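Local coordinates for bottromycin amidohydrolase (Streptomyces purpureus, PDB 6I5S), which probably hydrolyses the amide bond that follows the thiazoline ring in bottromycin precursors, acting as the zinc-dependent gatekeeper of bottromycin biosynthesis, at residues A[86-91]-A[380-385]. Numbering follows the deposited sequence.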
ATOM      1  N   VAL A  86      -1.089  20.435   3.742  1.00 30.54           N
ATOM      2  CA  VAL A  86      -1.567  19.490   2.750  1.00 33.67           C
ATOM      3  C   VAL A  86      -0.411  18.670   2.222  1.00 30.51           C
ATOM      4  O   VAL A  86       0.646  19.211   1.883  1.00 36.80           O
ATOM      5  CB  VAL A  86      -2.281  20.223   1.604  1.00 43.81           C
ATOM      6  CG1 VAL A  86      -2.470  19.347   0.430  1.00 40.15           C
ATOM      7  CG2 VAL A  86      -3.639  20.713   2.124  1.00 51.92           C
ATOM      8  N   THR A  87      -0.636  17.368   2.107  1.00 33.15           N
ATOM      9  CA  THR A  87       0.235  16.470   1.374  1.00 31.24           C
ATOM     10  C   THR A  87      -0.486  15.867   0.173  1.00 27.35           C
ATOM     11  O   THR A  87      -1.718  15.808   0.143  1.00 30.88           O
ATOM     12  CB  THR A  87       0.737  15.318   2.271  1.00 29.81           C
ATOM     13  OG1 THR A  87      -0.350  14.441   2.605  1.00 34.41           O
ATOM     14  CG2 THR A  87       1.286  15.873   3.573  1.00 34.96           C
ATOM     15  N   PRO A  88       0.261  15.373  -0.813  1.00 30.33           N
ATOM     16  CA  PRO A  88      -0.339  14.499  -1.816  1.00 25.62           C
ATOM     17  C   PRO A  88      -0.993  13.315  -1.125  1.00 28.79           C
ATOM     18  O   PRO A  88      -0.621  12.901  -0.018  1.00 30.12           O
ATOM     19  CB  PRO A  88       0.860  14.053  -2.640  1.00 32.50           C
ATOM     20  CG  PRO A  88       1.872  15.095  -2.449  1.00 36.04           C
ATOM     21  CD  PRO A  88       1.726  15.490  -1.022  1.00 33.92           C
ATOM     22  N   GLY A  89      -1.973  12.739  -1.795  1.00 27.07           N
ATOM     23  CA  GLY A  89      -2.580  11.526  -1.285  1.00 25.76           C
ATOM     24  C   GLY A  89      -1.567  10.402  -1.223  1.00 26.80           C
ATOM     25  O   GLY A  89      -0.651  10.345  -2.033  1.00 27.32           O
ATOM     26  N   PHE A  90      -1.746   9.520  -0.234  1.00 25.24           N
ATOM     27  CA  PHE A  90      -0.840   8.399  -0.004  1.00 27.70           C
ATOM     28  C   PHE A  90      -1.153   7.230  -0.928  1.00 28.11           C
ATOM     29  O   PHE A  90      -2.291   7.046  -1.390  1.00 24.76           O
ATOM     30  CB  PHE A  90      -0.944   7.899   1.451  1.00 26.97           C
ATOM     31  CG  PHE A  90      -0.808   8.989   2.461  1.00 26.01           C
ATOM     32  CD1 PHE A  90       0.117  10.000   2.294  1.00 27.22           C
ATOM     33  CD2 PHE A  90      -1.629   9.025   3.552  1.00 25.08           C
ATOM     34  CE1 PHE A  90       0.191  11.069   3.199  1.00 30.76           C
ATOM     35  CE2 PHE A  90      -1.543  10.107   4.475  1.00 26.09           C
ATOM     36  CZ  PHE A  90      -0.611  11.101   4.273  1.00 27.03           C
ATOM     37  N   VAL A  91      -0.115   6.421  -1.165  1.00 25.25           N
ATOM     38  CA  VAL A  91      -0.214   5.221  -1.994  1.00 26.15           C
ATOM     39  C   VAL A  91       0.241   4.038  -1.166  1.00 22.51           C
ATOM     40  O   VAL A  91       1.415   3.969  -0.755  1.00 24.00           O
ATOM     41  CB  VAL A  91       0.634   5.326  -3.269  1.00 25.09           C
ATOM     42  CG1 VAL A  91       0.303   4.081  -4.183  1.00 24.77           C
ATOM     43  CG2 VAL A  91       0.340   6.659  -3.987  1.00 27.09           C
ATOM     44  N   ALA A 380       8.463   8.452   0.038  1.00 29.12           N
ATOM     45  CA  ALA A 380       8.108   7.056  -0.201  1.00 24.54           C
ATOM     46  C   ALA A 380       6.595   6.821  -0.255  1.00 26.18           C
ATOM     47  O   ALA A 380       6.124   5.979  -1.027  1.00 27.31           O
ATOM     48  CB  ALA A 380       8.691   6.192   0.906  1.00 26.97           C
ATOM     49  N   ALA A 381       5.824   7.576   0.533  1.00 27.29           N
ATOM     50  CA  ALA A 381       4.383   7.400   0.639  1.00 30.45           C
ATOM     51  C   ALA A 381       3.675   8.014  -0.548  1.00 26.12           C
ATOM     52  O   ALA A 381       2.522   7.671  -0.839  1.00 28.76           O
ATOM     53  CB  ALA A 381       3.877   8.054   1.956  1.00 26.96           C
ATOM     54  N   THR A 382       4.354   8.908  -1.270  1.00 27.37           N
ATOM     55  CA  THR A 382       3.683   9.700  -2.279  1.00 26.57           C
ATOM     56  C   THR A 382       4.458   9.765  -3.593  1.00 28.32           C
ATOM     57  O   THR A 382       4.198   8.953  -4.491  1.00 27.00           O
ATOM     58  CB  THR A 382       3.379  11.132  -1.755  1.00 30.07           C
ATOM     59  OG1 THR A 382       4.576  11.842  -1.371  1.00 27.42           O
ATOM     60  CG2 THR A 382       2.439  11.091  -0.571  1.00 28.87           C
ATOM     61  N   ALA A 383       5.299  10.790  -3.768  1.00 29.40           N
ATOM     62  CA  ALA A 383       5.975  11.047  -5.044  1.00 32.68           C
ATOM     63  C   ALA A 383       6.652   9.809  -5.651  1.00 29.47           C
ATOM     64  O   ALA A 383       6.566   9.583  -6.851  1.00 33.10           O
ATOM     65  CB  ALA A 383       7.013  12.153  -4.845  1.00 36.98           C
ATOM     66  N   ASP A 384       7.387   9.025  -4.846  1.00 26.15           N
ATOM     67  CA  ASP A 384       8.092   7.887  -5.446  1.00 29.70           C
ATOM     68  C   ASP A 384       7.128   6.767  -5.798  1.00 28.93           C
ATOM     69  O   ASP A 384       7.388   5.992  -6.726  1.00 28.73           O
ATOM     70  CB  ASP A 384       9.182   7.399  -4.503  1.00 26.51           C
ATOM     71  CG  ASP A 384      10.520   8.096  -4.748  1.00 35.01           C
ATOM     72  OD1 ASP A 384      10.554   9.045  -5.544  1.00 39.60           O
ATOM     73  OD2 ASP A 384      11.542   7.672  -4.177  1.00 39.97           O
ATOM     74  N   ALA A 385       6.006   6.674  -5.091  1.00 24.45           N
ATOM     75  CA  ALA A 385       4.982   5.694  -5.482  1.00 24.52           C
ATOM     76  C   ALA A 385       4.287   6.103  -6.778  1.00 25.48           C
ATOM     77  O   ALA A 385       4.007   5.269  -7.642  1.00 24.88           O
ATOM     78  CB  ALA A 385       3.965   5.491  -4.373  1.00 24.99           C
TER
HETATM   79  O   HOH W   1       4.316   3.911  -1.221  1.00 24.92           O
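V91 and A381 are joined by a strand-to-helix contact in the buried core of this amidohydrolase, where strand 84-95, probably the first strand of the (beta/alpha)8 barrel usual in the superfamily, passes the break between helices 374-381 and 383-388. Paired antiparallel with 402-405, the strand runs on toward H94 and H96, zinc ligands at and just beyond its end, and it is itself interrupted at G89, just where the helix break comes alongside. A single backbone hydrogen bond ties the two breaks together: V91 N-H donates to A381 O at 2.9 Å (N to O), with the donor almost in line with the C=O bond (169°) though the bond is bent at the hydrogen (149°). The same oxygen takes a weaker CA-H...O contact from F90 CA at 3.5 Å. A water lies within hydrogen-bonding distance of V91 O and A380 O and links the two backbones.

T382 has left helical backbone angles, and its methyl CG2 is turned into the bend of the strand, 3.5 Å from G89 O and close to the P88 carbonyl as well. From there it meets the edge of the F90 ring, in plane, with CD1 3.8 Å away. The hydroxyl, lying between the backbone N and the carbonyl carbon (chi1 60°), is bonded back to L378 O in the preceding helix. G89 O, touched by that methyl, is hydrogen-bonded to the Y386 hydroxyl. Past the hydrogen bond, the A385 methyl packs on the branch point of V91, with the two CB atoms 3.5 Å apart.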